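Local coordinates for uncharacterized protein (PDB 4DCI) that is of unknown function but folds as a YlqD-family protein, a long antiparallel helical hairpin carried on a small mixed beta sheet that packs against neighbouring subunits, at residues B[9-14]-B[120-125]; B[17-22]-B[134-139]. All blocks are in the same frame, centred on the assembly; numbering follows the deposited sequence.

Contact 1: B[9-14]-B[120-125]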
ATOM      1  N   ILE B   9       8.097  26.160 -17.756  1.00 61.19           N
ATOM      2  CA  ILE B   9       6.802  25.483 -17.745  1.00 55.87           C
ATOM      3  C   ILE B   9       6.949  24.078 -17.149  1.00 49.43           C
ATOM      4  O   ILE B   9       7.669  23.229 -17.679  1.00 51.74           O
ATOM      5  CB  ILE B   9       6.181  25.436 -19.165  1.00 57.49           C
ATOM      6  CG1 ILE B   9       5.793  26.849 -19.615  1.00 54.43           C
ATOM      7  CG2 ILE B   9       4.963  24.517 -19.210  1.00 57.52           C
ATOM      8  CD1 ILE B   9       5.459  26.969 -21.084  1.00 61.22           C
ATOM      9  N   LEU B  10       6.271  23.847 -16.033  1.00 48.29           N
ATOM     10  CA  LEU B  10       6.306  22.549 -15.372  1.00 49.08           C
ATOM     11  C   LEU B  10       5.042  21.768 -15.687  1.00 48.88           C
ATOM     12  O   LEU B  10       3.971  22.355 -15.866  1.00 46.84           O
ATOM     13  CB  LEU B  10       6.458  22.725 -13.858  1.00 47.13           C
ATOM     14  CG  LEU B  10       7.754  23.393 -13.376  1.00 46.57           C
ATOM     15  CD1 LEU B  10       7.655  23.792 -11.911  1.00 44.29           C
ATOM     16  CD2 LEU B  10       8.960  22.493 -13.609  1.00 49.17           C
ATOM     17  N   THR B  11       5.172  20.448 -15.761  1.00 47.96           N
ATOM     18  CA  THR B  11       4.020  19.584 -15.972  1.00 48.49           C
ATOM     19  C   THR B  11       3.770  18.802 -14.696  1.00 49.70           C
ATOM     20  O   THR B  11       4.636  18.056 -14.241  1.00 52.92           O
ATOM     21  CB  THR B  11       4.237  18.603 -17.136  1.00 52.78           C
ATOM     22  OG1 THR B  11       5.297  17.709 -16.796  1.00 54.71           O
ATOM     23  CG2 THR B  11       4.608  19.344 -18.426  1.00 53.71           C
ATOM     24  N   ILE B  12       2.596  18.996 -14.107  1.00 45.47           N
ATOM     25  CA  ILE B  12       2.228  18.314 -12.872  1.00 45.11           C
ATOM     26  C   ILE B  12       1.104  17.345 -13.159  1.00 45.53           C
ATOM     27  O   ILE B  12       0.562  17.335 -14.256  1.00 44.48           O
ATOM     28  CB  ILE B  12       1.754  19.291 -11.774  1.00 43.62           C
ATOM     29  CG1 ILE B  12       0.539  20.096 -12.256  1.00 43.84           C
ATOM     30  CG2 ILE B  12       2.894  20.192 -11.332  1.00 42.97           C
ATOM     31  CD1 ILE B  12      -0.204  20.822 -11.158  1.00 45.45           C
ATOM     32  N   LYS B  13       0.747  16.555 -12.151  1.00 43.62           N
ATOM     33  CA  LYS B  13      -0.353  15.621 -12.226  1.00 40.97           C
ATOM     34  C   LYS B  13      -1.584  16.186 -11.503  1.00 42.18           C
ATOM     35  O   LYS B  13      -1.466  16.727 -10.410  1.00 42.79           O
ATOM     36  CB  LYS B  13       0.103  14.311 -11.610  1.00 42.32           C
ATOM     37  CG  LYS B  13      -1.021  13.380 -11.214  1.00 48.13           C
ATOM     38  CD  LYS B  13      -0.510  12.324 -10.255  1.00 52.68           C
ATOM     39  CE  LYS B  13      -1.645  11.613  -9.553  1.00 55.58           C
ATOM     40  NZ  LYS B  13      -1.051  10.639  -8.600  1.00 71.20           N
ATOM     41  N   ARG B  14      -2.760  16.056 -12.110  1.00 41.63           N
ATOM     42  CA  ARG B  14      -3.997  16.623 -11.551  1.00 44.40           C
ATOM     43  C   ARG B  14      -5.199  15.734 -11.860  1.00 45.59           C
ATOM     44  O   ARG B  14      -5.252  15.099 -12.910  1.00 46.23           O
ATOM     45  CB  ARG B  14      -4.287  17.984 -12.181  1.00 45.06           C
ATOM     46  CG  ARG B  14      -4.816  17.791 -13.592  1.00 47.29           C
ATOM     47  CD  ARG B  14      -5.535  18.973 -14.164  1.00 47.75           C
ATOM     48  NE  ARG B  14      -5.564  18.822 -15.607  1.00 50.37           N
ATOM     49  CZ  ARG B  14      -5.897  19.782 -16.454  1.00 54.02           C
ATOM     50  NH1 ARG B  14      -6.238  20.986 -16.009  1.00 54.62           N
ATOM     51  NH2 ARG B  14      -5.882  19.534 -17.751  1.00 57.44           N
ATOM     52  N   SER B 120      -2.907  15.281 -16.367  1.00 39.05           N
ATOM     53  CA  SER B 120      -1.707  16.072 -16.192  1.00 38.41           C
ATOM     54  C   SER B 120      -1.923  17.402 -16.891  1.00 40.24           C
ATOM     55  O   SER B 120      -2.864  17.534 -17.656  1.00 45.52           O
ATOM     56  CB  SER B 120      -0.508  15.333 -16.780  1.00 39.07           C
ATOM     57  OG  SER B 120      -0.644  15.218 -18.179  1.00 41.62           O
ATOM     58  N   CYS B 121      -1.071  18.381 -16.618  1.00 41.19           N
ATOM     59  CA  CYS B 121      -1.181  19.711 -17.225  1.00 44.59           C
ATOM     60  C   CYS B 121       0.034  20.589 -16.900  1.00 48.15           C
ATOM     61  O   CYS B 121       0.878  20.231 -16.071  1.00 52.29           O
ATOM     62  CB  CYS B 121      -2.448  20.422 -16.757  1.00 46.67           C
ATOM     63  SG  CYS B 121      -2.333  20.941 -15.039  1.00 54.69           S
ATOM     64  N   GLU B 122       0.101  21.748 -17.546  1.00 46.97           N
ATOM     65  CA  GLU B 122       1.245  22.627 -17.422  1.00 46.72           C
ATOM     66  C   GLU B 122       0.917  23.820 -16.545  1.00 44.02           C
ATOM     67  O   GLU B 122      -0.189  24.344 -16.575  1.00 44.46           O
ATOM     68  CB  GLU B 122       1.695  23.093 -18.797  1.00 50.33           C
ATOM     69  CG  GLU B 122       1.422  22.070 -19.885  1.00 55.96           C
ATOM     70  CD  GLU B 122       2.422  22.128 -21.011  1.00 64.00           C
ATOM     71  OE1 GLU B 122       2.697  23.244 -21.509  1.00 68.12           O
ATOM     72  OE2 GLU B 122       2.928  21.046 -21.394  1.00 71.17           O
ATOM     73  N   ILE B 123       1.892  24.224 -15.746  1.00 44.51           N
ATOM     74  CA  ILE B 123       1.749  25.358 -14.857  1.00 42.82           C
ATOM     75  C   ILE B 123       2.953  26.264 -15.010  1.00 45.70           C
ATOM     76  O   ILE B 123       4.064  25.795 -15.256  1.00 48.44           O
ATOM     77  CB  ILE B 123       1.660  24.917 -13.396  1.00 40.68           C
ATOM     78  CG1 ILE B 123       2.846  23.998 -13.046  1.00 41.62           C
ATOM     79  CG2 ILE B 123       0.330  24.235 -13.154  1.00 38.85           C
ATOM     80  CD1 ILE B 123       3.220  23.951 -11.576  1.00 41.21           C
ATOM     81  N   LYS B 124       2.726  27.563 -14.860  1.00 45.60           N
ATOM     82  CA  LYS B 124       3.799  28.547 -14.911  1.00 47.40           C
ATOM     83  C   LYS B 124       3.498  29.629 -13.902  1.00 44.16           C
ATOM     84  O   LYS B 124       2.380  29.724 -13.419  1.00 43.24           O
ATOM     85  CB  LYS B 124       3.939  29.130 -16.320  1.00 48.08           C
ATOM     86  CG  LYS B 124       2.674  29.770 -16.872  1.00 48.85           C
ATOM     87  CD  LYS B 124       2.663  29.775 -18.397  1.00 53.75           C
ATOM     88  CE  LYS B 124       1.343  30.320 -18.931  1.00 58.90           C
ATOM     89  NZ  LYS B 124       0.158  29.515 -18.520  1.00 59.06           N
ATOM     90  N   VAL B 125       4.504  30.432 -13.580  1.00 43.80           N
ATOM     91  CA  VAL B 125       4.354  31.527 -12.639  1.00 43.72           C
ATOM     92  C   VAL B 125       3.129  32.342 -13.000  1.00 44.93           C
ATOM     93  O   VAL B 125       2.921  32.666 -14.162  1.00 50.20           O
ATOM     94  CB  VAL B 125       5.589  32.436 -12.653  1.00 44.94           C
ATOM     95  CG1 VAL B 125       5.341  33.692 -11.840  1.00 45.75           C
ATOM     96  CG2 VAL B 125       6.790  31.691 -12.104  1.00 46.89           C
TER
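The carbonyl oxygen of L10 is met twice from the facing strand: the N-H of I123 bonds to it with N to O at 2.8 Å, and the CA of E122 adds a C-H···O contact at 3.2 Å. I123 returns its own oxygen to the N of L10, and two residues along, I12 and C121 exchange a second reciprocal pair. L10–I123 and I12–C121 are thus the hydrogen-bonded pairs of an antiparallel ladder, T11–E122 and K13–S120 the non-hydrogen-bonded ones.

On the face that carries the hydrogen-bonded pairs, I12 and I123 cross at about a right angle. CG2 of I12 meets CD1 of I123 at 3.8 Å, while CG1 of I123 rests near CB of L10 (3.9 Å). The opposite face is more polar. There the E122 and T11 side chains run side by side, OE2 lying 3.8 Å from T11 CG2. E122 OE1 also approaches I9 CG2, the two side chains crossing at a slant. R14 turns back over the partner strand: CG sits between the backbone N and carbonyl carbon (chi1 75°) and the chain then extends, laying one guanidinium face over C121, whose CB is 3.5 Å from CZ. NH1 is also hydrogen-bonded to the K132 carbonyl, which helps fix the group's rotation.

The ladder joins the start of strand 10-21 to the end of strand 111-123, an outermost strand of the sheet within the chain. Helix 129-132 lies against its apolar face, L129 touching both I12 and I123. Beyond S120 the sheet continues as an antiparallel ladder with a strand of the third subunit, and T11 OG1 is hydrogen-bonded to S120 OG of the second.

Contact 2: B[17-22]-B[134-139]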
ATOM      1  N   THR B  17     -12.516  15.665 -13.222  1.00 50.38           N
ATOM      2  CA  THR B  17     -13.819  15.225 -12.762  1.00 48.23           C
ATOM      3  C   THR B  17     -14.668  14.805 -13.948  1.00 46.89           C
ATOM      4  O   THR B  17     -14.737  15.506 -14.953  1.00 50.80           O
ATOM      5  CB  THR B  17     -14.515  16.330 -11.956  1.00 49.84           C
ATOM      6  OG1 THR B  17     -13.739  16.608 -10.785  1.00 51.25           O
ATOM      7  CG2 THR B  17     -15.923  15.910 -11.548  1.00 52.70           C
ATOM      8  N   VAL B  18     -15.298  13.646 -13.836  1.00 46.12           N
ATOM      9  CA  VAL B  18     -16.216  13.188 -14.866  1.00 48.28           C
ATOM     10  C   VAL B  18     -17.638  13.443 -14.383  1.00 49.00           C
ATOM     11  O   VAL B  18     -18.035  12.959 -13.324  1.00 55.11           O
ATOM     12  CB  VAL B  18     -16.023  11.686 -15.175  1.00 47.29           C
ATOM     13  CG1 VAL B  18     -16.675  11.320 -16.501  1.00 43.82           C
ATOM     14  CG2 VAL B  18     -14.547  11.345 -15.219  1.00 45.07           C
ATOM     15  N   ARG B  19     -18.390  14.230 -15.142  1.00 50.14           N
ATOM     16  CA  ARG B  19     -19.818  14.410 -14.883  1.00 56.80           C
ATOM     17  C   ARG B  19     -20.621  13.703 -15.980  1.00 54.69           C
ATOM     18  O   ARG B  19     -20.215  13.707 -17.139  1.00 63.19           O
ATOM     19  CB  ARG B  19     -20.175  15.901 -14.835  1.00 61.33           C
ATOM     20  CG  ARG B  19     -19.551  16.656 -13.672  1.00 62.74           C
ATOM     21  CD  ARG B  19     -19.713  18.160 -13.821  1.00 68.12           C
ATOM     22  NE  ARG B  19     -18.777  18.873 -12.952  1.00 76.62           N
ATOM     23  CZ  ARG B  19     -18.349  20.123 -13.147  1.00 75.93           C
ATOM     24  NH1 ARG B  19     -18.756  20.833 -14.195  1.00 87.64           N
ATOM     25  NH2 ARG B  19     -17.490  20.666 -12.294  1.00 81.09           N
ATOM     26  N   ALA B  20     -21.748  13.089 -15.625  1.00 53.64           N
ATOM     27  CA  ALA B  20     -22.594  12.415 -16.622  1.00 54.02           C
ATOM     28  C   ALA B  20     -23.920  13.116 -16.833  1.00 52.72           C
ATOM     29  O   ALA B  20     -24.561  13.579 -15.883  1.00 53.86           O
ATOM     30  CB  ALA B  20     -22.831  10.959 -16.251  1.00 51.51           C
ATOM     31  N   VAL B  21     -24.318  13.202 -18.092  1.00 53.67           N
ATOM     32  CA  VAL B  21     -25.656  13.645 -18.444  1.00 57.63           C
ATOM     33  C   VAL B  21     -26.584  12.473 -18.145  1.00 59.96           C
ATOM     34  O   VAL B  21     -26.283  11.324 -18.511  1.00 58.67           O
ATOM     35  CB  VAL B  21     -25.755  14.042 -19.933  1.00 57.62           C
ATOM     36  CG1 VAL B  21     -27.157  14.514 -20.280  1.00 63.51           C
ATOM     37  CG2 VAL B  21     -24.769  15.145 -20.261  1.00 54.15           C
ATOM     38  N   VAL B  22     -27.693  12.745 -17.461  1.00 59.98           N
ATOM     39  CA  VAL B  22     -28.629  11.669 -17.145  1.00 62.08           C
ATOM     40  C   VAL B  22     -29.377  11.196 -18.399  1.00 62.42           C
ATOM     41  O   VAL B  22     -30.152  11.945 -19.013  1.00 61.40           O
ATOM     42  CB  VAL B  22     -29.609  12.021 -16.004  1.00 62.43           C
ATOM     43  CG1 VAL B  22     -30.512  10.828 -15.710  1.00 61.14           C
ATOM     44  CG2 VAL B  22     -28.854  12.416 -14.741  1.00 57.21           C
ATOM     45  N   GLN B 134      -9.264  21.707 -11.101  1.00 54.96           N
ATOM     46  CA  GLN B 134     -10.716  21.800 -11.078  1.00 54.05           C
ATOM     47  C   GLN B 134     -11.379  21.669 -12.434  1.00 58.85           C
ATOM     48  O   GLN B 134     -12.524  22.101 -12.626  1.00 69.68           O
ATOM     49  CB  GLN B 134     -11.152  23.095 -10.390  1.00 53.98           C
ATOM     50  CG  GLN B 134     -10.660  23.181  -8.960  1.00 54.09           C
ATOM     51  CD  GLN B 134     -11.394  24.212  -8.132  1.00 57.41           C
ATOM     52  OE1 GLN B 134     -11.607  25.351  -8.557  1.00 57.65           O
ATOM     53  NE2 GLN B 134     -11.770  23.817  -6.925  1.00 65.51           N
ATOM     54  N   VAL B 135     -10.670  21.067 -13.377  1.00 54.15           N
ATOM     55  CA  VAL B 135     -11.255  20.800 -14.678  1.00 54.47           C
ATOM     56  C   VAL B 135     -12.210  19.596 -14.611  1.00 53.06           C
ATOM     57  O   VAL B 135     -11.924  18.595 -13.949  1.00 50.64           O
ATOM     58  CB  VAL B 135     -10.153  20.601 -15.727  1.00 54.18           C
ATOM     59  CG1 VAL B 135     -10.721  20.062 -17.024  1.00 60.52           C
ATOM     60  CG2 VAL B 135      -9.449  21.924 -15.983  1.00 49.65           C
ATOM     61  N   ALA B 136     -13.359  19.716 -15.272  1.00 51.42           N
ATOM     62  CA  ALA B 136     -14.306  18.601 -15.387  1.00 49.90           C
ATOM     63  C   ALA B 136     -14.740  18.387 -16.830  1.00 49.03           C
ATOM     64  O   ALA B 136     -14.750  19.328 -17.617  1.00 56.41           O
ATOM     65  CB  ALA B 136     -15.519  18.826 -14.502  1.00 43.86           C
ATOM     66  N   ILE B 137     -15.081  17.145 -17.171  1.00 46.49           N
ATOM     67  CA  ILE B 137     -15.652  16.832 -18.478  1.00 45.39           C
ATOM     68  C   ILE B 137     -17.073  16.292 -18.325  1.00 47.28           C
ATOM     69  O   ILE B 137     -17.398  15.636 -17.328  1.00 46.91           O
ATOM     70  CB  ILE B 137     -14.781  15.836 -19.257  1.00 44.68           C
ATOM     71  CG1 ILE B 137     -14.745  14.480 -18.557  1.00 46.05           C
ATOM     72  CG2 ILE B 137     -13.372  16.372 -19.388  1.00 47.15           C
ATOM     73  CD1 ILE B 137     -13.924  13.439 -19.282  1.00 44.64           C
ATOM     74  N   VAL B 138     -17.918  16.585 -19.309  1.00 48.97           N
ATOM     75  CA  VAL B 138     -19.313  16.151 -19.297  1.00 51.66           C
ATOM     76  C   VAL B 138     -19.522  15.054 -20.336  1.00 55.03           C
ATOM     77  O   VAL B 138     -19.271  15.261 -21.526  1.00 56.35           O
ATOM     78  CB  VAL B 138     -20.274  17.325 -19.557  1.00 51.79           C
ATOM     79  CG1 VAL B 138     -21.710  16.840 -19.599  1.00 48.79           C
ATOM     80  CG2 VAL B 138     -20.115  18.391 -18.482  1.00 53.87           C
ATOM     81  N   VAL B 139     -19.970  13.889 -19.865  1.00 55.35           N
ATOM     82  CA  VAL B 139     -20.199  12.713 -20.705  1.00 56.23           C
ATOM     83  C   VAL B 139     -21.694  12.430 -20.883  1.00 59.80           C
ATOM     84  O   VAL B 139     -22.476  12.500 -19.925  1.00 56.87           O
ATOM     85  CB  VAL B 139     -19.505  11.453 -20.127  1.00 54.24           C
ATOM     86  CG1 VAL B 139     -19.993  10.201 -20.835  1.00 56.29           C
ATOM     87  CG2 VAL B 139     -17.997  11.562 -20.259  1.00 47.51           C
TER
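Strands 17-21 and 136-139 run parallel, at 26° to each other, and five backbone hydrogen bonds link them in the staggered pattern of a parallel ladder, from T17 N to the V135 oxygen at one end to V21 N and the V139 oxygen at the other. R19 takes part with both polar backbone atoms, its N bonding to I137 O at 2.8 Å and its O receiving V139 N at 2.7 Å.

T17, R19, A136 and V138 share one face of the sheet. The R19 chain, extended from CG to NE with CG anti to the carbonyl carbon (chi1 -66°), runs back to A136, whose methyl lies over the centre of one guanidinium face with CB 3.4 Å from CZ. The same methyl meets CB of T17 at 3.7 Å, so both residues pack on it. Replacing R19 with a serine would probably uncover this methyl and take from E148 the cationic side chain it packs against. Past R19, V21 CG2 touches V138 CG1 at 3.6 Å. The other face is purely aliphatic: CG1 of V18 approaches CG2 of V139 at 4.0 Å, and CG1 of I137 at 4.2 Å.

Here strand 10-21 is an interior strand, since strand 111-123 runs antiparallel along its far edge, with V18 and A20 bonded to G115 and V112. Strand 136-140 is in turn flanked by strand 143-148, where A136 is backbone-bonded to E148. L129 of the third subunit packs on V18 and V139 of the aliphatic face.

Overall arrangement
Both contacts use strand 10-21, contact 1 at its start and contact 2 at its end, with strand 111-123 along one edge and strand 136-140 along the other. Their centres are 21 Å apart, yet they meet where NH1 of R14 packs on CG2 of V135 at 3.3 Å. Subunit packing ties them again: L10 of contact 1 lies on I137 of the second subunit, and I137 of contact 2 lies on L10 of the third. Helices 24-60 and 69-104, largely within the predicted coiled coil, fall between the paired segments in sequence. A sulfate, probably from crystallisation, lies about 5 Å from the K13 side chain.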